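Local coordinates for protein endoglucanase (Clostridium thermocellum, PDB 2E4T) that cleaves internal beta-1,4-glycosidic bonds of cellulose and probably of xyloglucan, this chain being the glycoside hydrolase family 44 part of a longer cellulase, at residues V202-L207 with A244-T249; P230-F235 with R255-Y260; G370-A375 with L451-D456. One frame throughout, in Å; residues are numbered along the deposited sequence. Where two conformers were deposited one is given.

Contact 1 of 3, residues V202-L207 with A244-T249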
loop_
_atom_site.group_PDB
_atom_site.type_symbol
_atom_site.label_atom_id
_atom_site.label_comp_id
_atom_site.label_asym_id
_atom_site.label_seq_id
_atom_site.Cartn_x
_atom_site.Cartn_y
_atom_site.Cartn_z
ATOM N N VAL A 202 -19.694 -9.776 8.142
ATOM C CA VAL A 202 -20.210 -8.944 7.069
ATOM C C VAL A 202 -20.694 -9.768 5.898
ATOM O O VAL A 202 -20.056 -10.761 5.466
ATOM C CB VAL A 202 -19.151 -7.914 6.620
ATOM C CG1 VAL A 202 -17.981 -8.577 5.886
ATOM C CG2 VAL A 202 -19.778 -6.786 5.833
ATOM N N THR A 203 -21.825 -9.377 5.316
ATOM C CA THR A 203 -22.306 -9.991 4.094
ATOM C C THR A 203 -21.743 -9.278 2.864
ATOM O O THR A 203 -21.425 -8.070 2.904
ATOM C CB THR A 203 -23.858 -10.017 4.060
ATOM O OG1 THR A 203 -24.324 -8.674 4.046
ATOM C CG2 THR A 203 -24.437 -10.807 5.215
ATOM N N ALA A 204 -21.638 -10.028 1.780
ATOM C CA ALA A 204 -21.282 -9.403 0.515
ATOM C C ALA A 204 -22.295 -8.293 0.141
ATOM O O ALA A 204 -21.899 -7.214 -0.327
ATOM C CB ALA A 204 -21.204 -10.470 -0.573
ATOM N N LYS A 205 -23.582 -8.561 0.353
ATOM C CA LYS A 205 -24.596 -7.554 0.014
ATOM C C LYS A 205 -24.416 -6.284 0.861
ATOM O O LYS A 205 -24.522 -5.169 0.313
ATOM C CB LYS A 205 -26.005 -8.105 0.206
ATOM C CG LYS A 205 -26.404 -9.090 -0.884
ATOM C CD LYS A 205 -27.859 -9.556 -0.729
ATOM C CE LYS A 205 -28.227 -10.203 0.600
ATOM N NZ LYS A 205 -27.432 -11.429 0.890
ATOM N N GLU A 206 -24.172 -6.408 2.164
ATOM C CA GLU A 206 -24.008 -5.214 2.978
ATOM C C GLU A 206 -22.771 -4.438 2.501
ATOM O O GLU A 206 -22.791 -3.202 2.438
ATOM C CB GLU A 206 -23.851 -5.590 4.470
ATOM C CG GLU A 206 -23.546 -4.385 5.354
ATOM C CD GLU A 206 -23.352 -4.606 6.837
ATOM O OE1 GLU A 206 -24.192 -5.252 7.487
ATOM O OE2 GLU A 206 -22.283 -4.192 7.316
ATOM N N LEU A 207 -21.665 -5.163 2.240
ATOM C CA LEU A 207 -20.448 -4.439 1.863
ATOM C C LEU A 207 -20.668 -3.645 0.576
ATOM O O LEU A 207 -20.230 -2.476 0.484
ATOM C CB LEU A 207 -19.267 -5.418 1.754
ATOM C CG LEU A 207 -17.938 -4.743 1.489
ATOM C CD1 LEU A 207 -17.600 -3.664 2.513
ATOM C CD2 LEU A 207 -16.851 -5.814 1.485
ATOM N N ALA A 244 -18.115 -15.378 3.808
ATOM C CA ALA A 244 -19.229 -14.485 4.153
ATOM C C ALA A 244 -20.527 -15.280 4.114
ATOM O O ALA A 244 -20.736 -16.157 3.271
ATOM C CB ALA A 244 -19.293 -13.329 3.177
ATOM N N PRO A 245 -21.483 -14.942 5.002
ATOM C CA PRO A 245 -22.679 -15.790 5.134
ATOM C C PRO A 245 -23.547 -15.893 3.907
ATOM O O PRO A 245 -24.303 -16.873 3.790
ATOM C CB PRO A 245 -23.435 -15.180 6.334
ATOM C CG PRO A 245 -22.568 -14.263 7.000
ATOM C CD PRO A 245 -21.390 -13.996 6.137
ATOM N N ASP A 246 -23.502 -14.908 3.024
ATOM C CA ASP A 246 -24.287 -14.907 1.789
ATOM C C ASP A 246 -23.453 -15.244 0.553
ATOM O O ASP A 246 -23.971 -15.140 -0.566
ATOM C CB ASP A 246 -25.042 -13.599 1.571
ATOM C CG ASP A 246 -24.105 -12.397 1.446
ATOM O OD1 ASP A 246 -22.899 -12.524 1.748
ATOM O OD2 ASP A 246 -24.646 -11.310 1.036
ATOM N N TRP A 247 -22.195 -15.701 0.736
ATOM C CA TRP A 247 -21.355 -15.919 -0.441
ATOM C C TRP A 247 -21.833 -17.090 -1.299
ATOM O O TRP A 247 -21.647 -17.083 -2.521
ATOM C CB TRP A 247 -19.879 -16.039 -0.033
ATOM C CG TRP A 247 -18.957 -16.158 -1.189
ATOM C CD1 TRP A 247 -18.108 -17.201 -1.405
ATOM C CD2 TRP A 247 -18.762 -15.236 -2.292
ATOM N NE1 TRP A 247 -17.386 -16.991 -2.566
ATOM C CE2 TRP A 247 -17.804 -15.821 -3.142
ATOM C CE3 TRP A 247 -19.309 -13.989 -2.645
ATOM C CZ2 TRP A 247 -17.388 -15.226 -4.339
ATOM C CZ3 TRP A 247 -18.888 -13.396 -3.844
ATOM C CH2 TRP A 247 -17.963 -14.027 -4.676
ATOM N N GLY A 248 -22.502 -18.071 -0.696
ATOM C CA GLY A 248 -23.007 -19.210 -1.485
ATOM C C GLY A 248 -24.032 -18.788 -2.511
ATOM O O GLY A 248 -24.210 -19.478 -3.525
ATOM N N THR A 249 -24.795 -17.725 -2.235
ATOM C CA THR A 249 -25.759 -17.205 -3.186
ATOM C C THR A 249 -25.160 -16.075 -4.002
ATOM O O THR A 249 -25.200 -16.093 -5.246
ATOM C CB THR A 249 -27.049 -16.758 -2.493
ATOM O OG1 THR A 249 -26.756 -15.977 -1.355
ATOM C CG2 THR A 249 -27.839 -17.987 -2.063
HETATM O O HOH W 1 -27.892 -13.363 -1.225
#
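Because D246 carries CG between its own backbone N and carbonyl carbon (chi1 61°), its carboxylate is held out toward the opening turn of helix 204-221. K205 answers with a chain extended at first, then folded at chi3 and chi4, curling NZ back to the same carboxylate. The two oxygens of D246 divide the work. OD1 takes the N-H of A204 on its syn lone pair, N to OD1 2.8 Å. OD2 receives K205 N in the same manner at 3.0 Å, and this bond is the straighter of the two (165° against 153°). The anti lone pair of OD2 is left for K205 NZ, which forms a salt bridge of 2.8 Å to it, so one oxygen holds two donors of one residue. Around this fork, CB of T203 lies 3.4 Å from OD2 of D246, and A204, whose small methyl leaves room for the carboxylate, sets CB 3.5 Å from OD1.

In the TIM-barrel domain the contact joins the N-terminal end of helix 204-221 to the loop and short helix 247-250 that follow strand 226-232. T203, at the N-cap of the first helix, accepts from E206 N through OG1 at 2.9 Å, a task suited to a short hydroxyl. D246 occupies the N-cap position of helix 247-250 but spends its carboxylate across the contact. A type I turn from A244 to W247 presents it, with P245 fitting the turn's second position. Behind, A204 also packs on F257 and Y260 of helix 257-272.

The first-turn N-H groups of a helix have no carbonyl of the preceding turn to bond, so a buried aspartate from a distant loop is an apt partner; the positive helix end and K205 would probably keep D246 ionised.

Contact 2 of 3, residues P230-F235 with R255-Y260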
loop_
_atom_site.group_PDB
_atom_site.type_symbol
_atom_site.label_atom_id
_atom_site.label_comp_id
_atom_site.label_asym_id
_atom_site.label_seq_id
_atom_site.Cartn_x
_atom_site.Cartn_y
_atom_site.Cartn_z
ATOM N N PRO A 230 -11.822 -2.843 -1.302
ATOM C CA PRO A 230 -12.431 -2.907 0.024
ATOM C C PRO A 230 -11.467 -2.941 1.208
ATOM O O PRO A 230 -11.912 -3.148 2.336
ATOM C CB PRO A 230 -13.328 -4.200 -0.027
ATOM C CG PRO A 230 -12.968 -4.899 -1.335
ATOM C CD PRO A 230 -11.702 -4.191 -1.881
ATOM N N ALA A 231 -10.149 -2.768 0.946
ATOM C CA ALA A 231 -9.143 -2.819 2.035
ATOM C C ALA A 231 -9.168 -4.203 2.700
ATOM O O ALA A 231 -9.124 -4.346 3.930
ATOM C CB ALA A 231 -9.299 -1.689 3.036
ATOM N N LEU A 232 -9.219 -5.244 1.854
ATOM C CA LEU A 232 -9.327 -6.625 2.345
ATOM C C LEU A 232 -8.064 -7.076 3.050
ATOM O O LEU A 232 -6.921 -6.779 2.596
ATOM C CB LEU A 232 -9.643 -7.566 1.172
ATOM C CG LEU A 232 -10.937 -7.288 0.440
ATOM C CD1 LEU A 232 -11.067 -8.258 -0.730
ATOM C CD2 LEU A 232 -12.160 -7.402 1.362
ATOM N N TYR A 233 -8.220 -7.867 4.116
ATOM C CA TYR A 233 -7.084 -8.124 4.972
ATOM C C TYR A 233 -6.054 -9.094 4.353
ATOM O O TYR A 233 -4.861 -9.073 4.728
ATOM C CB TYR A 233 -7.515 -8.683 6.352
ATOM C CG TYR A 233 -7.769 -10.170 6.391
ATOM C CD1 TYR A 233 -6.741 -11.045 6.719
ATOM C CD2 TYR A 233 -9.016 -10.682 6.126
ATOM C CE1 TYR A 233 -6.941 -12.436 6.773
ATOM C CE2 TYR A 233 -9.235 -12.060 6.163
ATOM C CZ TYR A 233 -8.201 -12.911 6.496
ATOM O OH TYR A 233 -8.350 -14.289 6.566
ATOM N N GLY A 234 -6.515 -9.982 3.486
ATOM C CA GLY A 234 -5.646 -11.055 3.010
ATOM C C GLY A 234 -6.457 -12.007 2.154
ATOM O O GLY A 234 -7.659 -11.805 1.917
ATOM N N PHE A 235 -5.765 -13.054 1.687
ATOM C CA PHE A 235 -6.282 -13.864 0.602
ATOM C C PHE A 235 -7.670 -14.450 0.887
ATOM O O PHE A 235 -8.500 -14.488 -0.037
ATOM C CB PHE A 235 -5.276 -14.982 0.261
ATOM C CG PHE A 235 -5.662 -15.680 -0.991
ATOM C CD1 PHE A 235 -5.202 -15.218 -2.227
ATOM C CD2 PHE A 235 -6.582 -16.754 -0.974
ATOM C CE1 PHE A 235 -5.614 -15.806 -3.412
ATOM C CE2 PHE A 235 -7.034 -17.305 -2.176
ATOM C CZ PHE A 235 -6.533 -16.811 -3.364
ATOM N N ARG A 255 -15.539 -16.421 -9.743
ATOM C CA ARG A 255 -14.388 -17.202 -9.394
ATOM C C ARG A 255 -13.903 -16.881 -7.955
ATOM O O ARG A 255 -13.308 -17.748 -7.283
ATOM C CB ARG A 255 -13.250 -16.950 -10.431
ATOM C CG ARG A 255 -12.141 -17.987 -10.434
ATOM C CD ARG A 255 -11.231 -17.778 -11.607
ATOM N NE ARG A 255 -10.311 -16.623 -11.466
ATOM C CZ ARG A 255 -9.020 -16.659 -11.180
ATOM N NH1 ARG A 255 -8.403 -17.805 -10.877
ATOM N NH2 ARG A 255 -8.323 -15.529 -11.232
ATOM N N TRP A 256 -14.048 -15.621 -7.560
ATOM C CA TRP A 256 -13.657 -15.151 -6.227
ATOM C C TRP A 256 -14.388 -13.855 -5.943
ATOM O O TRP A 256 -14.938 -13.191 -6.874
ATOM C CB TRP A 256 -12.153 -15.016 -6.018
ATOM C CG TRP A 256 -11.353 -14.146 -6.929
ATOM C CD1 TRP A 256 -11.682 -13.637 -8.183
ATOM C CD2 TRP A 256 -9.990 -13.753 -6.698
ATOM N NE1 TRP A 256 -10.593 -12.976 -8.724
ATOM C CE2 TRP A 256 -9.559 -13.024 -7.834
ATOM C CE3 TRP A 256 -9.103 -13.971 -5.637
ATOM C CZ2 TRP A 256 -8.267 -12.527 -7.933
ATOM C CZ3 TRP A 256 -7.827 -13.484 -5.743
ATOM C CH2 TRP A 256 -7.415 -12.763 -6.883
ATOM N N PHE A 257 -14.388 -13.459 -4.677
ATOM C CA PHE A 257 -15.029 -12.231 -4.226
ATOM C C PHE A 257 -14.472 -11.009 -4.947
ATOM O O PHE A 257 -15.256 -10.072 -5.239
ATOM C CB PHE A 257 -14.954 -12.081 -2.700
ATOM C CG PHE A 257 -15.554 -10.799 -2.251
ATOM C CD1 PHE A 257 -16.924 -10.636 -2.164
ATOM C CD2 PHE A 257 -14.724 -9.719 -1.937
ATOM C CE1 PHE A 257 -17.486 -9.399 -1.837
ATOM C CE2 PHE A 257 -15.271 -8.483 -1.602
ATOM C CZ PHE A 257 -16.658 -8.316 -1.546
ATOM N N ILE A 258 -13.178 -10.975 -5.276
ATOM C CA ILE A 258 -12.658 -9.827 -6.037
ATOM C C ILE A 258 -13.496 -9.550 -7.265
ATOM O O ILE A 258 -13.827 -8.385 -7.571
ATOM C CB ILE A 258 -11.201 -10.153 -6.479
ATOM C CG1 ILE A 258 -10.253 -10.292 -5.267
ATOM C CG2 ILE A 258 -10.699 -9.134 -7.485
ATOM C CD1 ILE A 258 -10.052 -9.028 -4.459
ATOM N N ASP A 259 -13.868 -10.610 -8.024
ATOM C CA ASP A 259 -14.661 -10.392 -9.252
ATOM C C ASP A 259 -16.045 -9.866 -8.948
ATOM O O ASP A 259 -16.572 -9.008 -9.679
ATOM C CB ASP A 259 -14.798 -11.715 -10.009
ATOM C CG ASP A 259 -13.482 -12.168 -10.649
ATOM O OD1 ASP A 259 -12.567 -11.341 -10.800
ATOM O OD2 ASP A 259 -13.439 -13.372 -11.045
ATOM N N TYR A 260 -16.695 -10.420 -7.905
ATOM C CA TYR A 260 -18.015 -9.937 -7.483
ATOM C C TYR A 260 -17.939 -8.444 -7.123
ATOM O O TYR A 260 -18.791 -7.633 -7.533
ATOM C CB TYR A 260 -18.496 -10.758 -6.303
ATOM C CG TYR A 260 -19.774 -10.256 -5.658
ATOM C CD1 TYR A 260 -21.014 -10.791 -6.016
ATOM C CD2 TYR A 260 -19.732 -9.315 -4.648
ATOM C CE1 TYR A 260 -22.179 -10.393 -5.384
ATOM C CE2 TYR A 260 -20.903 -8.897 -4.004
ATOM C CZ TYR A 260 -22.116 -9.455 -4.371
ATOM O OH TYR A 260 -23.246 -9.059 -3.668
#
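L232 meets both F257 and I258 through a single methyl, CD1, in the closely fitted centre of this contact. That atom lies 3.9 Å from CD1 of I258 and 4.1 Å from CD2 of F257, reaching the phenylalanine ring at its edge, near the plane. P230 comes to the same ring edge less closely, with its CG 4.3 Å from CE2 of F257. With CG anti to its backbone N (chi1 177°), F257 swings its ring out across the gap to the strand, which the backbones leave wide: the nearest CA atoms, those of P230 and I258, stand 9.2 Å apart. Branched and aromatic residues suit this place because they fill such a separation without burying polar atoms.

In the TIM barrel, strand 226-232 lies in the parallel sheet beside strand 279-284, and helix 257-272 connects the two on the outside. The contact therefore joins strand end to helix start in a beta-alpha-beta unit in which the short helices 235-240 and 247-250 and their loops come before the main helix. L232 also packs on A237 and Y238, while F257 touches L207 of helix 204-221.

At the F235-W256 end the fit is sparser, though both rings are still buried. Their side chains cross at about a right angle and meet through one pair of atoms, CE1 of F235 and CZ3 of W256, 4.0 Å apart. Within its own segment, the indole has CB of I258 3.5 Å above one face, displaced toward the rim. NE1 of W256 finds its main partner in S345 OG, the bond to D259 OD1 being weak. Beyond it R255 is exposed to solvent, its guanidinium in a salt bridge with D334 and hydrogen-bonded to N341.

Contact 3 of 3, residues G370-A375 with L451-D456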
loop_
_atom_site.group_PDB
_atom_site.type_symbol
_atom_site.label_atom_id
_atom_site.label_comp_id
_atom_site.label_asym_id
_atom_site.label_seq_id
_atom_site.Cartn_x
_atom_site.Cartn_y
_atom_site.Cartn_z
ATOM N N GLY A 370 15.301 -7.919 4.433
ATOM C CA GLY A 370 14.113 -7.091 4.408
ATOM C C GLY A 370 14.281 -5.896 3.503
ATOM O O GLY A 370 13.317 -5.435 2.855
ATOM N N GLY A 371 15.501 -5.346 3.410
ATOM C CA GLY A 371 15.760 -4.225 2.503
ATOM C C GLY A 371 15.770 -4.642 1.042
ATOM O O GLY A 371 15.220 -3.928 0.177
ATOM N N ILE A 372 16.410 -5.766 0.737
ATOM C CA ILE A 372 16.417 -6.259 -0.627
ATOM C C ILE A 372 14.999 -6.646 -1.053
ATOM O O ILE A 372 14.559 -6.278 -2.159
ATOM C CB ILE A 372 17.427 -7.406 -0.804
ATOM C CG1 ILE A 372 18.862 -6.866 -0.568
ATOM C CG2 ILE A 372 17.269 -8.014 -2.197
ATOM C CD1 ILE A 372 19.930 -7.957 -0.572
ATOM N N ALA A 373 14.272 -7.369 -0.205
ATOM C CA ALA A 373 12.893 -7.718 -0.562
ATOM C C ALA A 373 12.059 -6.457 -0.775
ATOM O O ALA A 373 11.256 -6.395 -1.721
ATOM C CB ALA A 373 12.264 -8.629 0.492
ATOM N N GLN A 374 12.217 -5.448 0.113
ATOM C CA GLN A 374 11.458 -4.207 -0.057
ATOM C C GLN A 374 11.767 -3.561 -1.411
ATOM O O GLN A 374 10.866 -3.116 -2.141
ATOM C CB GLN A 374 11.799 -3.248 1.087
ATOM C CG GLN A 374 11.076 -1.898 0.950
ATOM C CD GLN A 374 9.585 -2.022 1.129
ATOM O OE1 GLN A 374 9.059 -3.010 1.656
ATOM N NE2 GLN A 374 8.862 -0.980 0.706
ATOM N N ALA A 375 13.079 -3.455 -1.754
ATOM C CA ALA A 375 13.433 -2.848 -3.040
ATOM C C ALA A 375 12.855 -3.662 -4.192
ATOM O O ALA A 375 12.454 -3.108 -5.242
ATOM C CB ALA A 375 14.956 -2.718 -3.142
ATOM N N LEU A 451 19.601 -5.806 -7.831
ATOM C CA LEU A 451 19.558 -6.504 -6.527
ATOM C C LEU A 451 20.273 -7.836 -6.682
ATOM O O LEU A 451 19.893 -8.679 -7.506
ATOM C CB LEU A 451 18.092 -6.735 -6.099
ATOM C CG LEU A 451 17.238 -5.470 -6.102
ATOM C CD1 LEU A 451 15.797 -5.775 -5.656
ATOM C CD2 LEU A 451 17.817 -4.399 -5.200
ATOM N N ASN A 452 21.300 -8.031 -5.835
ATOM C CA ASN A 452 21.994 -9.320 -5.786
ATOM C C ASN A 452 21.483 -10.103 -4.593
ATOM O O ASN A 452 21.789 -9.742 -3.433
ATOM C CB ASN A 452 23.491 -9.142 -5.712
ATOM C CG ASN A 452 24.201 -10.473 -5.854
ATOM O OD1 ASN A 452 23.613 -11.431 -6.358
ATOM N ND2 ASN A 452 25.478 -10.528 -5.448
ATOM N N LYS A 453 20.685 -11.141 -4.876
ATOM C CA LYS A 453 20.109 -12.012 -3.860
ATOM C C LYS A 453 21.048 -13.171 -3.480
ATOM O O LYS A 453 20.713 -13.965 -2.614
ATOM C CB LYS A 453 18.758 -12.544 -4.312
ATOM C CG LYS A 453 17.733 -11.461 -4.523
ATOM C CD LYS A 453 16.372 -12.032 -4.953
ATOM C CE LYS A 453 16.234 -12.317 -6.419
ATOM N NZ LYS A 453 15.040 -13.206 -6.752
ATOM N N ASN A 454 22.216 -13.269 -4.142
ATOM C CA ASN A 454 23.153 -14.319 -3.801
ATOM C C ASN A 454 23.558 -14.137 -2.332
ATOM O O ASN A 454 24.015 -13.046 -1.947
ATOM C CB ASN A 454 24.376 -14.182 -4.755
ATOM C CG ASN A 454 25.175 -15.401 -4.892
ATOM O OD1 ASN A 454 25.260 -16.202 -3.945
ATOM N ND2 ASN A 454 25.887 -15.496 -6.050
ATOM N N TYR A 455 23.413 -15.198 -1.536
ATOM C CA TYR A 455 23.589 -15.038 -0.093
ATOM C C TYR A 455 25.017 -14.947 0.299
ATOM O O TYR A 455 25.364 -14.219 1.275
ATOM C CB TYR A 455 22.866 -16.169 0.680
ATOM C CG TYR A 455 22.325 -15.705 2.028
ATOM C CD1 TYR A 455 20.973 -15.262 2.128
ATOM C CD2 TYR A 455 23.148 -15.574 3.192
ATOM C CE1 TYR A 455 20.475 -14.790 3.301
ATOM C CE2 TYR A 455 22.600 -15.100 4.402
ATOM C CZ TYR A 455 21.271 -14.699 4.427
ATOM O OH TYR A 455 20.746 -14.150 5.585
ATOM N N ASP A 456 25.848 -15.705 -0.401
ATOM C CA ASP A 456 27.224 -15.813 0.136
ATOM C C ASP A 456 28.275 -15.824 -0.956
ATOM O O ASP A 456 29.366 -16.310 -0.701
ATOM C CB ASP A 456 27.396 -17.042 1.004
ATOM C CG ASP A 456 26.777 -18.189 0.367
ATOM O OD1 ASP A 456 26.957 -18.250 -0.873
ATOM O OD2 ASP A 456 26.016 -18.928 1.032
#
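L451 slips its side chain past that of I372, the two running in opposite directions. Its CD1 reaches 3.7 Å from the backbone O of I372, and CD2 lies 3.9 Å from CB of A375. I372 replies with CG2, 4.2 Å from CB of L451, and extends CD1 to 3.9 Å from O of N452. The aliphatic part of K453 flanks I372 through CG, while its NZ leads away to I429 O. The alanine methyl is small enough to let the leucine fork close against the helix, and CG of L451, anti to its carbonyl carbon (chi1 -53°), aims that fork there.

Helix 368-384 follows strand 354-360 of the TIM barrel, whereas strand 442-452 belongs to the mostly antiparallel nine-stranded sheet, so this contact, apolar apart from two backbone carbonyls, lies on the seam between two domains.

Next outward, backbone bonds to S433 and T508 hold L451 and N452 in their sheet. OD1 of N452 accepts from N of N454 at 3.2 Å in an Asx turn and also bonds T459 OG1. I372 is further packed by L311 of helix 304-312 and, from the sheet domain, by L507.

From the N terminus the chain first lays down strand 8-22 of the nine-stranded sheet, then enters the barrel and reaches helix 204-221, whose start opens contact 1, and strand 226-232, whose end opens contact 2. The turn at 244-249 then closes contact 1 before 255-260 closes contact 2, so the two loops cross rather than nest. They also touch: the W247 ring packs on W256, F257 and Y260, making one continuous cluster on the barrel. Contact 3 comes later in series, about 41 Å from contact 1 and 30 Å from contact 2, centre to centre. Its loop is the longest, running from barrel helix 368-384 back into the sheet where the chain began.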